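Local coordinates for Lmo0305 protein (PDB 3PJ0) that is of unassigned function but belongs to the beta-eliminating lyase family and carries a lysine-bound pyridoxal phosphate, as fold-type I PLP-dependent proteins do, at residues M291-F296 and A331-V336. Sequence-based numbering, arbitrary orientation. Where two conformers were deposited one is given.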
HETATM    1  N   MSE A 291       6.076   6.734 -25.758  1.00  9.76           N
HETATM    2  CA  MSE A 291       6.711   5.443 -25.779  1.00 10.30           C
HETATM    3  C   MSE A 291       6.634   4.733 -27.107  1.00 10.34           C
HETATM    4  O   MSE A 291       5.840   5.086 -27.984  1.00 11.64           O
HETATM    5  CB  MSE A 291       6.084   4.536 -24.718  1.00 10.06           C
HETATM    6  CG  MSE A 291       4.685   4.065 -25.009  1.00 11.28           C
HETATM    7 SE   MSE A 291       4.126   2.577 -23.867  0.75  9.74          SE
HETATM    8  CE  MSE A 291       5.366   1.245 -24.529  1.00 11.55           C
ATOM      9  N   PHE A 292       7.468   3.703 -27.227  1.00  9.31           N
ATOM     10  CA  PHE A 292       7.506   2.845 -28.399  1.00  9.63           C
ATOM     11  C   PHE A 292       8.488   1.714 -28.095  1.00 10.41           C
ATOM     12  O   PHE A 292       9.200   1.759 -27.094  1.00 10.17           O
ATOM     13  CB  PHE A 292       7.895   3.603 -29.692  1.00  9.95           C
ATOM     14  CG  PHE A 292       9.201   4.328 -29.616  1.00  9.26           C
ATOM     15  CD1 PHE A 292      10.392   3.689 -29.931  1.00 11.73           C
ATOM     16  CD2 PHE A 292       9.245   5.677 -29.222  1.00 11.15           C
ATOM     17  CE1 PHE A 292      11.619   4.380 -29.847  1.00 10.56           C
ATOM     18  CE2 PHE A 292      10.448   6.342 -29.134  1.00 10.17           C
ATOM     19  CZ  PHE A 292      11.635   5.708 -29.445  1.00 10.88           C
ATOM     20  N   HIS A 293       8.460   0.693 -28.942  1.00 11.06           N
ATOM     21  CA  HIS A 293       9.380  -0.435 -28.871  1.00 11.22           C
ATOM     22  C   HIS A 293      10.292  -0.377 -30.094  1.00 12.15           C
ATOM     23  O   HIS A 293       9.864  -0.007 -31.154  1.00 12.02           O
ATOM     24  CB  HIS A 293       8.574  -1.724 -28.864  1.00 10.56           C
ATOM     25  CG  HIS A 293       7.889  -1.976 -27.572  1.00 11.40           C
ATOM     26  ND1 HIS A 293       7.162  -3.119 -27.316  1.00 11.94           N
ATOM     27  CD2 HIS A 293       7.858  -1.240 -26.436  1.00 10.15           C
ATOM     28  CE1 HIS A 293       6.684  -3.051 -26.086  1.00 12.67           C
ATOM     29  NE2 HIS A 293       7.130  -1.939 -25.523  1.00 12.35           N
ATOM     30  N   VAL A 294      11.561  -0.741 -29.919  1.00 13.01           N
ATOM     31  CA  VAL A 294      12.576  -0.739 -31.000  1.00 12.82           C
ATOM     32  C   VAL A 294      12.934  -2.193 -31.276  1.00 13.49           C
ATOM     33  O   VAL A 294      13.278  -2.927 -30.361  1.00 11.94           O
ATOM     34  CB  VAL A 294      13.844   0.029 -30.542  1.00 13.79           C
ATOM     35  CG1 VAL A 294      14.935   0.035 -31.592  1.00 14.39           C
ATOM     36  CG2 VAL A 294      13.462   1.488 -30.115  1.00 13.61           C
ATOM     37  N   TYR A 295      12.841  -2.600 -32.531  1.00 13.88           N
ATOM     38  CA  TYR A 295      13.073  -3.972 -32.947  1.00 15.40           C
ATOM     39  C   TYR A 295      14.261  -4.030 -33.865  1.00 17.10           C
ATOM     40  O   TYR A 295      14.424  -3.169 -34.731  1.00 17.01           O
ATOM     41  CB  TYR A 295      11.852  -4.516 -33.697  1.00 15.58           C
ATOM     42  CG  TYR A 295      10.758  -5.088 -32.832  1.00 16.47           C
ATOM     43  CD1 TYR A 295       9.903  -4.256 -32.096  1.00 16.96           C
ATOM     44  CD2 TYR A 295      10.560  -6.465 -32.766  1.00 17.25           C
ATOM     45  CE1 TYR A 295       8.895  -4.786 -31.295  1.00 16.29           C
ATOM     46  CE2 TYR A 295       9.538  -7.012 -31.986  1.00 18.81           C
ATOM     47  CZ  TYR A 295       8.701  -6.163 -31.252  1.00 17.99           C
ATOM     48  OH  TYR A 295       7.703  -6.700 -30.461  1.00 16.16           O
ATOM     49  N   PHE A 296      15.054  -5.085 -33.708  1.00 18.68           N
ATOM     50  CA  PHE A 296      16.253  -5.288 -34.477  1.00 19.00           C
ATOM     51  C   PHE A 296      16.205  -6.597 -35.236  1.00 20.47           C
ATOM     52  O   PHE A 296      15.620  -7.574 -34.752  1.00 20.06           O
ATOM     53  CB  PHE A 296      17.455  -5.364 -33.554  1.00 19.26           C
ATOM     54  CG  PHE A 296      17.740  -4.105 -32.817  1.00 16.85           C
ATOM     55  CD1 PHE A 296      17.117  -3.848 -31.605  1.00 16.17           C
ATOM     56  CD2 PHE A 296      18.668  -3.191 -33.315  1.00 17.89           C
ATOM     57  CE1 PHE A 296      17.385  -2.697 -30.909  1.00 16.00           C
ATOM     58  CE2 PHE A 296      18.944  -2.020 -32.636  1.00 16.68           C
ATOM     59  CZ  PHE A 296      18.309  -1.763 -31.430  1.00 18.12           C
ATOM     60  N   ALA A 331      14.168  -6.913 -29.095  1.00 13.50           N
ATOM     61  CA  ALA A 331      13.564  -5.594 -28.929  1.00 14.09           C
ATOM     62  C   ALA A 331      13.714  -5.025 -27.525  1.00 14.50           C
ATOM     63  O   ALA A 331      14.046  -5.751 -26.595  1.00 13.28           O
ATOM     64  CB  ALA A 331      12.040  -5.679 -29.289  1.00 13.13           C
ATOM     65  N   PHE A 332      13.422  -3.724 -27.388  1.00 13.62           N
ATOM     66  CA  PHE A 332      13.371  -3.067 -26.087  1.00 12.78           C
ATOM     67  C   PHE A 332      12.424  -1.904 -26.156  1.00 12.50           C
ATOM     68  O   PHE A 332      12.013  -1.484 -27.245  1.00 12.41           O
ATOM     69  CB  PHE A 332      14.735  -2.600 -25.564  1.00 13.64           C
ATOM     70  CG  PHE A 332      15.334  -1.471 -26.349  1.00 13.41           C
ATOM     71  CD1 PHE A 332      15.032  -0.165 -26.039  1.00 14.60           C
ATOM     72  CD2 PHE A 332      16.205  -1.712 -27.393  1.00 13.56           C
ATOM     73  CE1 PHE A 332      15.590   0.876 -26.787  1.00 15.98           C
ATOM     74  CE2 PHE A 332      16.785  -0.677 -28.086  1.00 16.08           C
ATOM     75  CZ  PHE A 332      16.455   0.615 -27.795  1.00 15.53           C
ATOM     76  N   GLU A 333      12.022  -1.445 -24.984  1.00 11.59           N
ATOM     77  CA  GLU A 333      11.090  -0.340 -24.860  1.00 11.43           C
ATOM     78  C   GLU A 333      11.766   0.974 -24.455  1.00 12.58           C
ATOM     79  O   GLU A 333      12.668   0.980 -23.601  1.00 13.43           O
ATOM     80  CB  GLU A 333      10.052  -0.721 -23.791  1.00 11.27           C
ATOM     81  CG  GLU A 333       9.132   0.353 -23.328  1.00 11.49           C
ATOM     82  CD  GLU A 333       8.113  -0.198 -22.373  1.00 14.36           C
ATOM     83  OE1 GLU A 333       7.166  -0.841 -22.861  1.00 13.19           O
ATOM     84  OE2 GLU A 333       8.305  -0.040 -21.135  1.00 13.52           O
ATOM     85  N   VAL A 334      11.281   2.082 -25.021  1.00 12.15           N
ATOM     86  CA  VAL A 334      11.689   3.426 -24.638  1.00 12.82           C
ATOM     87  C   VAL A 334      10.464   4.219 -24.190  1.00 12.17           C
ATOM     88  O   VAL A 334       9.432   4.192 -24.890  1.00 12.64           O
ATOM     89  CB  VAL A 334      12.254   4.247 -25.829  0.57 13.54           C
ATOM     90  CG1 VAL A 334      12.787   5.609 -25.312  0.57 13.99           C
ATOM     91  CG2 VAL A 334      13.318   3.481 -26.588  0.57 13.99           C
ATOM     92  N   SER A 335      10.531   4.827 -23.002  1.00 11.25           N
ATOM     93  CA  SER A 335       9.492   5.751 -22.537  0.75 10.78           C
ATOM     94  C   SER A 335      10.184   7.081 -22.276  1.00 11.14           C
ATOM     95  O   SER A 335      10.977   7.189 -21.355  1.00 12.53           O
ATOM     96  CB  SER A 335       8.756   5.261 -21.282  0.75 10.38           C
ATOM     97  OG  SER A 335       8.120   4.015 -21.513  0.75  8.09           O
ATOM     98  N   VAL A 336       9.883   8.090 -23.086  1.00 10.95           N
ATOM     99  CA  VAL A 336      10.523   9.406 -22.966  1.00 11.65           C
ATOM    100  C   VAL A 336       9.998  10.166 -21.752  1.00 12.02           C
ATOM    101  O   VAL A 336       8.793  10.156 -21.451  1.00 13.07           O
ATOM    102  CB  VAL A 336      10.379  10.251 -24.248  1.00 12.18           C
ATOM    103  CG1 VAL A 336      10.981  11.666 -24.068  1.00  9.94           C
ATOM    104  CG2 VAL A 336      11.083   9.577 -25.407  1.00 13.24           C
TER
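The two central strands of the four-stranded antiparallel sheet, 291-296 and 329-335, are joined here, with Phe292 facing Val334 and Val294 facing Phe332 in hydrogen-bonded pairs. Each pair closes a ring of two backbone bonds: Phe292 N to Val334 O and Val334 N to Phe292 O, then Val294 N to Phe332 O (2.8 Å) and Phe332 N to Val294 O.

On the face carrying these four residues, a valine lies against a phenylalanine twice, with the roles of the strands exchanged. Val334 CB sits over the Phe292 ring, 4.2 Å from its centroid and offset toward the rim; Val294 CB covers the Phe332 ring in the same manner at 4.1 Å. Both phenylalanines hold CG between backbone N and carbonyl carbon (chi1 56° in Phe292), which stands each ring beside its valine. The valines also meet through their CG2 methyls, and Phe332 CE2 approaches the edge of the Phe296 ring, 3.5 Å from Phe296 CE1. Helix 260-275 packs on this face, where Leu270 and Phe274 touch Phe292.

The other face is more polar. His293 NE2 donates to Glu333 OE1 at 2.9 Å (162° at the hydrogen), nearly within the imidazole plane but on the anti side of the carboxylate, whose plane is turned 32° from the ring. OE1 also forms a salt bridge with Arg148, an arrangement that probably stabilises the negative charge, and selenomethionine Met291 brings CE to 3.2 Å from the same oxygen. Farther along, Ala331 CB is centred over the Tyr295 ring, 3.6 Å from its centroid.

An antiparallel sheet with helix 260-275 laid across one face is consistent with the small alpha/beta C-terminal domain of fold-type I PLP-dependent proteins.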